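Local coordinates for protein tryptophan halogenase (Shewanella frigidimarina, PDB 2PYX) that probably acts as a flavin-dependent halogenase of the tryptophan halogenase family, using FAD in a monooxygenase-type reaction, at residues A[19-24]-A[175-180]; A[78-83]-A[170-175]; A[211-214]-A[218-221]; A[376-381]-A[391-396]. All coordinates share one frame; numbering follows the deposited sequence.

Interaction 1. Residues A[19-24]-A[175-180]; sequences GWITAG and AKFSQL
Trp20 and Ile21 of helix 16-31 meet Ser178 and Phe177 of helix 174-187. Helix 16-31 is the one that follows the first strand of the Rossmann-type nucleotide-binding fold, and Gly19 is probably the last glycine of a GxGxxG pattern of the kind that binds the nucleotide part of FAD. The contact is small and has two points. In the first, the indole of Trp20 turns one face to the carbonyl oxygen of Ser178, and CD1 of Trp20 is the atom nearest to Ser178 O, at 4.0 Å. That oxygen accepts a hydrogen bond from Thr182 in the next turn of its own helix. In the second, the Ile21 side chain crosses Phe177 at about a right angle. No hydrogen bond joins the two segments.

The surroundings fix both groups. The Trp20 ring packs on Leu181, Thr182 and Cys185 and makes an edge-to-face pair with His193. Ile21 and Phe177 both rest on Met66 of helix 65-73. In one of its two conformers, Ser178 OG bonds to Ala174 O and lies close to Gly16, a predicted FAD-binding residue. Phe177 has CG anti to its backbone N (chi1 -173°), which sends the ring toward helix 16-31, where its CE2 lies 4.0 Å from Ile21 CD1.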
loop_
_atom_site.group_PDB
_atom_site.type_symbol
_atom_site.label_atom_id
_atom_site.label_comp_id
_atom_site.label_asym_id
_atom_site.label_seq_id
_atom_site.Cartn_x
_atom_site.Cartn_y
_atom_site.Cartn_z
ATOM N N GLY A 19 -5.324 -0.577 13.855
ATOM C CA GLY A 19 -5.218 -0.304 15.263
ATOM C C GLY A 19 -3.917 -0.734 15.869
ATOM O O GLY A 19 -3.285 0.032 16.623
ATOM N N TRP A 20 -3.476 -1.948 15.512
ATOM C CA TRP A 20 -2.248 -2.461 16.123
ATOM C C TRP A 20 -0.969 -1.848 15.568
ATOM O O TRP A 20 -0.007 -1.649 16.302
ATOM C CB TRP A 20 -2.188 -3.975 16.099
ATOM C CG TRP A 20 -3.230 -4.571 16.986
ATOM C CD1 TRP A 20 -4.395 -5.194 16.598
ATOM C CD2 TRP A 20 -3.239 -4.547 18.401
ATOM N NE1 TRP A 20 -5.112 -5.582 17.705
ATOM C CE2 TRP A 20 -4.425 -5.196 18.821
ATOM C CE3 TRP A 20 -2.370 -4.041 19.374
ATOM C CZ2 TRP A 20 -4.756 -5.339 20.168
ATOM C CZ3 TRP A 20 -2.687 -4.217 20.693
ATOM C CH2 TRP A 20 -3.886 -4.857 21.077
ATOM N N ILE A 21 -0.955 -1.493 14.288
ATOM C CA ILE A 21 0.228 -0.766 13.808
ATOM C C ILE A 21 0.324 0.582 14.520
ATOM O O ILE A 21 1.413 1.028 14.902
ATOM C CB ILE A 21 0.217 -0.602 12.282
ATOM C CG1 ILE A 21 0.559 -1.949 11.624
ATOM C CG2 ILE A 21 1.204 0.496 11.818
ATOM C CD1 ILE A 21 0.299 -1.979 10.118
ATOM N N THR A 22 -0.825 1.237 14.693
ATOM C CA THR A 22 -0.845 2.514 15.397
ATOM C C THR A 22 -0.321 2.340 16.823
ATOM O O THR A 22 0.496 3.102 17.301
ATOM C CB THR A 22 -2.255 3.147 15.397
ATOM O OG1 THR A 22 -2.686 3.326 14.035
ATOM C CG2 THR A 22 -2.260 4.482 16.115
ATOM N N ALA A 23 -0.868 1.367 17.549
ATOM C CA ALA A 23 -0.446 1.136 18.928
ATOM C C ALA A 23 1.053 0.909 19.023
ATOM O O ALA A 23 1.738 1.481 19.865
ATOM C CB ALA A 23 -1.192 -0.057 19.494
ATOM N N GLY A 24 1.576 0.072 18.131
ATOM C CA GLY A 24 2.989 -0.275 18.166
ATOM C C GLY A 24 3.906 0.878 17.858
ATOM O O GLY A 24 4.928 1.102 18.522
ATOM N N ALA A 175 -4.759 -11.018 8.915
ATOM C CA ALA A 175 -5.283 -11.454 10.202
ATOM C C ALA A 175 -4.150 -12.018 11.071
ATOM O O ALA A 175 -4.078 -11.776 12.279
ATOM C CB ALA A 175 -6.372 -12.495 10.035
ATOM N N LYS A 176 -3.268 -12.788 10.461
ATOM C CA LYS A 176 -2.131 -13.329 11.202
ATOM C C LYS A 176 -1.185 -12.221 11.664
ATOM O O LYS A 176 -0.632 -12.265 12.762
ATOM C CB LYS A 176 -1.374 -14.382 10.383
ATOM C CG LYS A 176 -2.167 -15.676 10.211
ATOM C CD LYS A 176 -1.449 -16.690 9.375
ATOM C CE LYS A 176 -2.282 -17.967 9.252
ATOM N NZ LYS A 176 -1.404 -19.138 8.984
ATOM N N PHE A 177 -1.046 -11.187 10.835
ATOM C CA PHE A 177 -0.246 -10.030 11.205
ATOM C C PHE A 177 -0.861 -9.291 12.405
ATOM O O PHE A 177 -0.177 -8.972 13.353
ATOM C CB PHE A 177 -0.082 -9.122 9.965
ATOM C CG PHE A 177 0.858 -7.943 10.131
ATOM C CD1 PHE A 177 1.936 -7.970 11.009
ATOM C CD2 PHE A 177 0.690 -6.831 9.314
ATOM C CE1 PHE A 177 2.793 -6.870 11.125
ATOM C CE2 PHE A 177 1.563 -5.741 9.419
ATOM C CZ PHE A 177 2.590 -5.778 10.326
ATOM N N SER A 178 -2.156 -9.038 12.369
ATOM C CA SER A 178 -2.843 -8.382 13.472
ATOM C C SER A 178 -2.658 -9.173 14.767
ATOM O O SER A 178 -2.482 -8.597 15.834
ATOM C CB SER A 178 -4.329 -8.257 13.140
ATOM O OG SER A 178 -4.501 -7.372 12.061
ATOM N N GLN A 179 -2.721 -10.505 14.661
ATOM C CA GLN A 179 -2.522 -11.355 15.843
ATOM C C GLN A 179 -1.106 -11.250 16.399
ATOM O O GLN A 179 -0.895 -11.123 17.603
ATOM C CB GLN A 179 -2.864 -12.805 15.545
ATOM C CG GLN A 179 -2.831 -13.705 16.793
ATOM C CD GLN A 179 -3.661 -13.169 17.964
ATOM O OE1 GLN A 179 -4.832 -12.812 17.811
ATOM N NE2 GLN A 179 -3.047 -13.111 19.150
ATOM N N LEU A 180 -0.123 -11.268 15.504
ATOM C CA LEU A 180 1.261 -11.085 15.939
ATOM C C LEU A 180 1.449 -9.740 16.649
ATOM O O LEU A 180 2.070 -9.644 17.688
ATOM C CB LEU A 180 2.217 -11.222 14.751
ATOM C CG LEU A 180 3.696 -10.888 14.914
ATOM C CD1 LEU A 180 4.256 -11.564 16.134
ATOM C CD2 LEU A 180 4.507 -11.317 13.721
#

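Interaction 2. Residues A[78-83]-A[170-175]; sequences NDFIRQ and YHLNAA
The ring of Tyr170 takes the edge of the Phe80 ring on one face. Phe80 CE2 stands over the centre of the tyrosine ring, 3.5 Å above its plane. The two planes are 65° apart and the centroids 4.8 Å apart, a T-shaped (edge-to-face) pair. Farther round the rim, Phe80 CZ meets Leu172 CD2, which lies in the plane of the phenylalanine ring, at 3.8 Å. Leu172 crosses Phe80 at about a right angle.

Tyr170 and Leu172 alternate with His171 along strand 169-172, so both side chains point toward helix 77-83 while His171 points away. With chi1 at 170° the Phe80 ring swings away from its own backbone nitrogen, and this carries it off the helix into the angle between the two strand residues. No hydrogen bond crosses between the segments. The hydroxyl of Tyr170 is held by Glu77, just before the helix segment.

An alanine in place of Tyr170 would probably leave the Phe80 edge without its facing ring, open a gap beside helix 65-73 and take a partner from Glu77.

Leu70 of helix 65-73 touches both rings, and Phe177 makes a further edge-to-face pair with Phe80. The whole is a buried aromatic cluster between helices 65-73, 77-83 and 174-187 and one strand of the large mixed sheet of this halogenase. It lies beside the probable active site, as the Tyr170 side chain is about 5 Å from that of Lys89, the predicted catalytic residue.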
loop_
_atom_site.group_PDB
_atom_site.type_symbol
_atom_site.label_atom_id
_atom_site.label_comp_id
_atom_site.label_asym_id
_atom_site.label_seq_id
_atom_site.Cartn_x
_atom_site.Cartn_y
_atom_site.Cartn_z
ATOM N N ASN A 78 12.317 -12.770 10.881
ATOM C CA ASN A 78 12.032 -14.203 10.763
ATOM C C ASN A 78 10.691 -14.553 11.414
ATOM O O ASN A 78 9.885 -15.295 10.839
ATOM C CB ASN A 78 13.169 -15.047 11.347
ATOM C CG ASN A 78 14.500 -14.756 10.683
ATOM O OD1 ASN A 78 14.584 -14.662 9.455
ATOM N ND2 ASN A 78 15.562 -14.636 11.494
ATOM N N ASP A 79 10.462 -14.020 12.609
ATOM C CA ASP A 79 9.201 -14.217 13.316
ATOM C C ASP A 79 8.023 -13.738 12.451
ATOM O O ASP A 79 7.026 -14.412 12.314
ATOM C CB ASP A 79 9.192 -13.425 14.638
ATOM C CG ASP A 79 10.108 -14.002 15.701
ATOM O OD1 ASP A 79 10.606 -15.138 15.569
ATOM O OD2 ASP A 79 10.305 -13.305 16.716
ATOM N N PHE A 80 8.147 -12.539 11.882
ATOM C CA PHE A 80 7.110 -11.998 11.007
ATOM C C PHE A 80 6.799 -12.923 9.828
ATOM O O PHE A 80 5.641 -13.269 9.546
ATOM C CB PHE A 80 7.533 -10.594 10.510
ATOM C CG PHE A 80 6.655 -10.055 9.414
ATOM C CD1 PHE A 80 5.386 -9.558 9.695
ATOM C CD2 PHE A 80 7.082 -10.056 8.087
ATOM C CE1 PHE A 80 4.563 -9.104 8.679
ATOM C CE2 PHE A 80 6.265 -9.601 7.084
ATOM C CZ PHE A 80 5.005 -9.114 7.365
ATOM N N ILE A 81 7.841 -13.301 9.095
ATOM C CA ILE A 81 7.674 -14.128 7.903
ATOM C C ILE A 81 7.027 -15.467 8.255
ATOM O O ILE A 81 6.103 -15.931 7.578
ATOM C CB ILE A 81 9.034 -14.322 7.158
ATOM C CG1 ILE A 81 9.456 -13.002 6.529
ATOM C CG2 ILE A 81 8.948 -15.419 6.090
ATOM C CD1 ILE A 81 10.856 -13.012 5.921
ATOM N N ARG A 82 7.505 -16.062 9.347
ATOM C CA ARG A 82 7.034 -17.369 9.748
ATOM C C ARG A 82 5.592 -17.300 10.213
ATOM O O ARG A 82 4.794 -18.149 9.850
ATOM C CB ARG A 82 7.938 -17.921 10.847
ATOM C CG ARG A 82 9.384 -18.296 10.342
ATOM C CD ARG A 82 10.377 -18.499 11.483
ATOM N NE ARG A 82 11.753 -18.791 11.036
ATOM C CZ ARG A 82 12.833 -18.674 11.817
ATOM N NH1 ARG A 82 12.710 -18.263 13.076
ATOM N NH2 ARG A 82 14.046 -18.961 11.359
ATOM N N GLN A 83 5.250 -16.290 10.997
ATOM C CA GLN A 83 3.935 -16.225 11.649
ATOM C C GLN A 83 2.816 -15.619 10.791
ATOM O O GLN A 83 1.627 -15.828 11.059
ATOM C CB GLN A 83 4.070 -15.511 12.991
ATOM C CG GLN A 83 4.920 -16.331 13.959
ATOM C CD GLN A 83 5.286 -15.574 15.223
ATOM O OE1 GLN A 83 4.491 -14.793 15.741
ATOM N NE2 GLN A 83 6.502 -15.799 15.720
ATOM N N TYR A 170 6.248 -6.756 1.310
ATOM C CA TYR A 170 5.731 -8.091 1.551
ATOM C C TYR A 170 4.350 -8.352 0.946
ATOM O O TYR A 170 3.565 -7.441 0.713
ATOM C CB TYR A 170 5.638 -8.375 3.053
ATOM C CG TYR A 170 6.927 -8.111 3.821
ATOM C CD1 TYR A 170 7.924 -9.078 3.892
ATOM C CD2 TYR A 170 7.105 -6.911 4.490
ATOM C CE1 TYR A 170 9.088 -8.846 4.614
ATOM C CE2 TYR A 170 8.263 -6.648 5.190
ATOM C CZ TYR A 170 9.248 -7.628 5.253
ATOM O OH TYR A 170 10.391 -7.378 5.981
ATOM N N HIS A 171 4.079 -9.636 0.737
ATOM C CA HIS A 171 2.719 -10.169 0.702
ATOM C C HIS A 171 2.511 -10.879 2.040
ATOM O O HIS A 171 3.411 -11.601 2.491
ATOM C CB HIS A 171 2.568 -11.181 -0.427
ATOM C CG HIS A 171 2.762 -10.610 -1.793
ATOM N ND1 HIS A 171 3.592 -11.187 -2.733
ATOM C CD2 HIS A 171 2.201 -9.532 -2.395
ATOM C CE1 HIS A 171 3.549 -10.471 -3.844
ATOM N NE2 HIS A 171 2.713 -9.461 -3.665
ATOM N N LEU A 172 1.346 -10.690 2.653
ATOM C CA LEU A 172 1.109 -11.225 3.996
ATOM C C LEU A 172 -0.353 -11.588 4.210
ATOM O O LEU A 172 -1.217 -11.151 3.460
ATOM C CB LEU A 172 1.585 -10.218 5.070
ATOM C CG LEU A 172 0.973 -8.799 5.060
ATOM C CD1 LEU A 172 -0.426 -8.694 5.708
ATOM C CD2 LEU A 172 1.886 -7.775 5.744
ATOM N N ASN A 173 -0.593 -12.388 5.243
ATOM C CA ASN A 173 -1.954 -12.654 5.746
ATOM C C ASN A 173 -2.245 -11.597 6.823
ATOM O O ASN A 173 -1.594 -11.585 7.881
ATOM C CB ASN A 173 -1.976 -14.069 6.330
ATOM C CG ASN A 173 -3.310 -14.450 6.965
ATOM O OD1 ASN A 173 -3.939 -13.669 7.689
ATOM N ND2 ASN A 173 -3.702 -15.723 6.760
ATOM N N ALA A 174 -3.171 -10.697 6.563
ATOM C CA ALA A 174 -3.409 -9.580 7.491
ATOM C C ALA A 174 -3.916 -9.990 8.867
ATOM O O ALA A 174 -3.580 -9.357 9.885
ATOM C CB ALA A 174 -4.341 -8.550 6.882
ATOM N N ALA A 175 -4.759 -11.018 8.915
ATOM C CA ALA A 175 -5.283 -11.454 10.202
ATOM C C ALA A 175 -4.150 -12.018 11.071
ATOM O O ALA A 175 -4.078 -11.776 12.279
ATOM C CB ALA A 175 -6.372 -12.495 10.035
#

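Interaction 3. Residues A[211-214]-A[218-221]; sequences KLIT and GEIS
The carbonyl oxygen of Gly218 is gripped twice by Thr214. Thr214 OG1 donates to Gly218 O at 2.8 Å, in the carbonyl plane and on a lone pair. Thr214 N donates to Gly218 O at 3.0 Å, tilted from that plane. The hydroxyl can do this because chi1 of 67° sets OG1 between the backbone N and the carbonyl carbon. Thr214 OG1 is also bonded to Asn217 N in the turn. A water that donates to Thr214 O and accepts from Gly218 N adds a further link.

Beyond the turn, Leu212 and Ile220 form an antiparallel hydrogen-bonded pair. Leu212 N to Ile220 O and Ile220 N to Leu212 O both measure 2.8 Å and are nearly straight. Lys211 with Ser221 and Ile213 with Glu219 are non-hydrogen-bonded pairs.

Lys211 and Glu219 share a face with Ile213 and Ser221. The extended lysine chain runs diagonally across the strands to a salt bridge, Lys211 NZ to Glu219 OE1, at 3.0 Å. NZ approaches from above the carboxylate plane. A water accepts from Lys211 NZ and lies very close to Glu219 OE2, so that second link is less certain. Ile213 lies alongside Glu219, with CD1 of Ile213 4.1 Å from Glu219 OE2.

Leu212 and Ile220 point to the other face, where both pack on Ile11 of strand 9-13. Gly218 has positive phi (70°), which favours glycine. The arrangement is a beta hairpin. Its two strands complete a three-stranded antiparallel sheet with strand 198-203, which begins at Val198, a predicted FAD-binding residue.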
loop_
_atom_site.group_PDB
_atom_site.type_symbol
_atom_site.label_atom_id
_atom_site.label_comp_id
_atom_site.label_asym_id
_atom_site.label_seq_id
_atom_site.Cartn_x
_atom_site.Cartn_y
_atom_site.Cartn_z
ATOM N N LYS A 211 -14.753 10.782 26.561
ATOM C CA LYS A 211 -14.726 9.443 27.073
ATOM C C LYS A 211 -15.671 8.554 26.312
ATOM O O LYS A 211 -16.557 9.029 25.590
ATOM C CB LYS A 211 -15.022 9.416 28.586
ATOM C CG LYS A 211 -16.421 9.821 28.945
ATOM C CD LYS A 211 -16.566 9.954 30.450
ATOM C CE LYS A 211 -17.939 10.477 30.851
ATOM N NZ LYS A 211 -17.950 10.779 32.332
ATOM N N LEU A 212 -15.425 7.255 26.422
ATOM C CA LEU A 212 -16.272 6.246 25.837
ATOM C C LEU A 212 -16.904 5.458 26.956
ATOM O O LEU A 212 -16.243 5.140 27.927
ATOM C CB LEU A 212 -15.483 5.299 24.947
ATOM C CG LEU A 212 -14.657 5.984 23.876
ATOM C CD1 LEU A 212 -13.914 4.912 23.102
ATOM C CD2 LEU A 212 -15.539 6.797 22.936
ATOM N N ILE A 213 -18.199 5.180 26.822
ATOM C CA ILE A 213 -18.857 4.322 27.772
ATOM C C ILE A 213 -18.988 2.985 27.084
ATOM O O ILE A 213 -19.632 2.872 26.031
ATOM C CB ILE A 213 -20.211 4.883 28.247
ATOM C CG1 ILE A 213 -20.080 6.363 28.586
ATOM C CG2 ILE A 213 -20.618 4.103 29.449
ATOM C CD1 ILE A 213 -21.247 6.948 29.326
ATOM N N THR A 214 -18.276 2.000 27.622
ATOM C CA THR A 214 -18.262 0.661 27.072
ATOM C C THR A 214 -19.446 -0.129 27.593
ATOM O O THR A 214 -20.097 0.278 28.564
ATOM C CB THR A 214 -16.947 -0.131 27.345
ATOM O OG1 THR A 214 -16.794 -0.425 28.744
ATOM C CG2 THR A 214 -15.729 0.668 26.829
ATOM N N GLY A 218 -17.008 -0.297 31.811
ATOM C CA GLY A 218 -17.159 1.039 32.364
ATOM C C GLY A 218 -16.746 2.138 31.397
ATOM O O GLY A 218 -16.767 1.952 30.165
ATOM N N GLU A 219 -16.407 3.282 31.968
ATOM C CA GLU A 219 -16.044 4.492 31.206
ATOM C C GLU A 219 -14.530 4.508 30.980
ATOM O O GLU A 219 -13.752 4.269 31.908
ATOM C CB GLU A 219 -16.461 5.758 31.940
ATOM C CG GLU A 219 -17.906 5.790 32.345
ATOM C CD GLU A 219 -18.322 7.136 32.887
ATOM O OE1 GLU A 219 -17.438 7.965 33.205
ATOM O OE2 GLU A 219 -19.545 7.359 32.997
ATOM N N ILE A 220 -14.137 4.768 29.727
ATOM C CA ILE A 220 -12.742 4.824 29.336
ATOM C C ILE A 220 -12.515 6.254 28.872
ATOM O O ILE A 220 -13.066 6.660 27.829
ATOM C CB ILE A 220 -12.440 3.836 28.196
ATOM C CG1 ILE A 220 -12.772 2.392 28.596
ATOM C CG2 ILE A 220 -10.952 3.916 27.764
ATOM C CD1 ILE A 220 -11.879 1.833 29.693
ATOM N N SER A 221 -11.723 7.006 29.630
ATOM C CA SER A 221 -11.451 8.404 29.325
ATOM C C SER A 221 -10.143 8.516 28.566
ATOM O O SER A 221 -9.238 7.715 28.756
ATOM C CB SER A 221 -11.373 9.241 30.607
ATOM O OG SER A 221 -12.638 9.284 31.291
HETATM O O HOH W 1 -20.856 9.489 32.738
HETATM O O HOH W 2 -20.171 -0.343 31.197
#

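Interaction 4. Residues A[376-381]-A[391-396]; sequences AQQLPP and ARVNER
Arg392 grips the side-chain oxygen of Gln378 with two nitrogens, side-on. NE of Arg392 donates to Gln378 OE1 at 2.9 Å, with an N-H...O angle of 153°. The second bond, from Arg392 NH2 to Gln378 OE1, is longer at 3.2 Å and more bent. The oxygen lies at the edge of the guanidinium, near its plane. The amide and guanidinium planes are 50° apart; NE is tilted slightly from the carbonyl plane and NH2 sits above it. With chi1 at 70° the Arg392 chain leaves the helix and then runs extended to NE, which lets it reach across to Gln378.

The other end of the amide touches Val393, with NE2 of Gln378 4.2 Å from Val393 CG2. A leucine at Gln378 would lack the acceptor, and is likely to leave the Arg392 side chain freer to swing away.

Gln378 is the first residue to leave helical geometry after helix 363-377, and it also touches Ile389. Val393 packs on Trp370 and Thr374 of helix 363-377. The pair thus ties the exit of helix 363-377 to the side of the long helix 383-413, while Ala376 and Leu379 lean on helix 16-31.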
loop_
_atom_site.group_PDB
_atom_site.type_symbol
_atom_site.label_atom_id
_atom_site.label_comp_id
_atom_site.label_asym_id
_atom_site.label_seq_id
_atom_site.Cartn_x
_atom_site.Cartn_y
_atom_site.Cartn_z
ATOM N N ALA A 376 2.859 9.669 15.578
ATOM C CA ALA A 376 3.904 9.393 16.540
ATOM C C ALA A 376 5.008 10.456 16.498
ATOM O O ALA A 376 5.555 10.849 17.549
ATOM C CB ALA A 376 4.489 8.009 16.290
ATOM N N GLN A 377 5.338 10.948 15.301
ATOM C CA GLN A 377 6.362 11.984 15.155
ATOM C C GLN A 377 5.894 13.391 15.511
ATOM O O GLN A 377 6.710 14.264 15.796
ATOM C CB GLN A 377 6.905 11.979 13.745
ATOM C CG GLN A 377 7.560 10.675 13.379
ATOM C CD GLN A 377 8.159 10.667 12.026
ATOM O OE1 GLN A 377 9.294 11.106 11.838
ATOM N NE2 GLN A 377 7.447 10.103 11.078
ATOM N N GLN A 378 4.588 13.593 15.503
ATOM C CA GLN A 378 4.005 14.899 15.770
ATOM C C GLN A 378 2.977 14.833 16.901
ATOM O O GLN A 378 1.943 15.471 16.843
ATOM C CB GLN A 378 3.336 15.431 14.511
ATOM C CG GLN A 378 4.327 15.644 13.402
ATOM C CD GLN A 378 3.847 16.603 12.335
ATOM O OE1 GLN A 378 3.424 17.701 12.638
ATOM N NE2 GLN A 378 3.883 16.174 11.100
ATOM N N LEU A 379 3.277 14.085 17.956
ATOM C CA LEU A 379 2.353 13.972 19.061
ATOM C C LEU A 379 2.115 15.371 19.619
ATOM O O LEU A 379 3.047 16.076 19.981
ATOM C CB LEU A 379 2.962 13.067 20.130
ATOM C CG LEU A 379 2.163 12.958 21.433
ATOM C CD1 LEU A 379 0.969 12.098 21.237
ATOM C CD2 LEU A 379 3.027 12.446 22.570
ATOM N N PRO A 380 0.861 15.804 19.641
ATOM C CA PRO A 380 0.668 17.173 20.122
ATOM C C PRO A 380 1.030 17.343 21.587
ATOM O O PRO A 380 0.682 16.475 22.405
ATOM C CB PRO A 380 -0.824 17.414 19.930
ATOM C CG PRO A 380 -1.273 16.388 18.988
ATOM C CD PRO A 380 -0.409 15.201 19.224
ATOM N N PRO A 381 1.729 18.443 21.929
ATOM C CA PRO A 381 2.014 18.671 23.340
ATOM C C PRO A 381 0.795 18.753 24.215
ATOM O O PRO A 381 0.797 18.256 25.343
ATOM C CB PRO A 381 2.769 20.003 23.320
ATOM C CG PRO A 381 3.474 20.013 21.978
ATOM C CD PRO A 381 2.448 19.391 21.046
ATOM N N ALA A 391 -3.996 20.628 11.448
ATOM C CA ALA A 391 -4.148 21.319 10.155
ATOM C C ALA A 391 -3.048 20.882 9.181
ATOM O O ALA A 391 -3.320 20.648 7.986
ATOM C CB ALA A 391 -4.123 22.803 10.335
ATOM N N ARG A 392 -1.794 20.801 9.622
ATOM C CA ARG A 392 -0.716 20.468 8.686
ATOM C C ARG A 392 -0.734 18.971 8.330
ATOM O O ARG A 392 -0.423 18.581 7.197
ATOM C CB ARG A 392 0.644 20.963 9.187
ATOM C CG ARG A 392 1.197 20.236 10.394
ATOM C CD ARG A 392 2.293 21.146 11.016
ATOM N NE ARG A 392 3.056 20.502 12.057
ATOM C CZ ARG A 392 3.974 21.105 12.795
ATOM N NH1 ARG A 392 4.165 22.400 12.658
ATOM N NH2 ARG A 392 4.651 20.402 13.702
ATOM N N VAL A 393 -1.143 18.130 9.274
ATOM C CA VAL A 393 -1.326 16.712 8.976
ATOM C C VAL A 393 -2.450 16.532 7.961
ATOM O O VAL A 393 -2.313 15.713 7.007
ATOM C CB VAL A 393 -1.570 15.879 10.259
ATOM C CG1 VAL A 393 -2.038 14.451 9.960
ATOM C CG2 VAL A 393 -0.326 15.856 11.075
ATOM N N ASN A 394 -3.553 17.243 8.144
ATOM C CA ASN A 394 -4.636 17.175 7.148
ATOM C C ASN A 394 -4.213 17.654 5.777
ATOM O O ASN A 394 -4.644 17.090 4.780
ATOM C CB ASN A 394 -5.906 17.942 7.583
ATOM C CG ASN A 394 -6.699 17.223 8.657
ATOM O OD1 ASN A 394 -6.864 15.987 8.612
ATOM N ND2 ASN A 394 -7.248 17.977 9.608
ATOM N N GLU A 395 -3.398 18.685 5.697
ATOM C CA GLU A 395 -2.963 19.176 4.405
ATOM C C GLU A 395 -2.143 18.086 3.715
ATOM O O GLU A 395 -2.326 17.804 2.513
ATOM C CB GLU A 395 -2.145 20.438 4.585
ATOM C CG GLU A 395 -1.509 20.924 3.324
ATOM C CD GLU A 395 -0.875 22.254 3.523
ATOM O OE1 GLU A 395 0.163 22.298 4.196
ATOM O OE2 GLU A 395 -1.427 23.254 3.026
ATOM N N ARG A 396 -1.237 17.442 4.453
ATOM C CA ARG A 396 -0.398 16.389 3.855
ATOM C C ARG A 396 -1.251 15.195 3.459
ATOM O O ARG A 396 -1.048 14.613 2.377
ATOM C CB ARG A 396 0.736 15.922 4.797
ATOM C CG ARG A 396 1.690 14.917 4.203
ATOM C CD ARG A 396 2.499 15.404 3.006
ATOM N NE ARG A 396 3.345 16.563 3.333
ATOM C CZ ARG A 396 4.440 16.534 4.089
ATOM N NH1 ARG A 396 4.879 15.435 4.631
ATOM N NH2 ARG A 396 5.111 17.653 4.306
#

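Interactions 1 and 2 form one continuous packed region. Their centres are about 11 Å apart, both use helix 174-187, and they share Ala175. Phe177 CD1 of interaction 1 lies 3.7 Å from Phe80 CE1 of interaction 2. Together they link the helix that follows the glycine-rich turn of the predicted FAD site to the sheet near the predicted active site. Interaction 3 is a peripheral hairpin, its centre about 23 Å from that of interaction 1, but its Leu212 side chain comes within about 4 Å of that of Val198. Interaction 4 lies away from the annotated sites. Its nearest atoms are about 6 Å from interaction 1. Helix 16-31 carries one side of interaction 1 and is packed on by Ala376 and Leu379 of interaction 4.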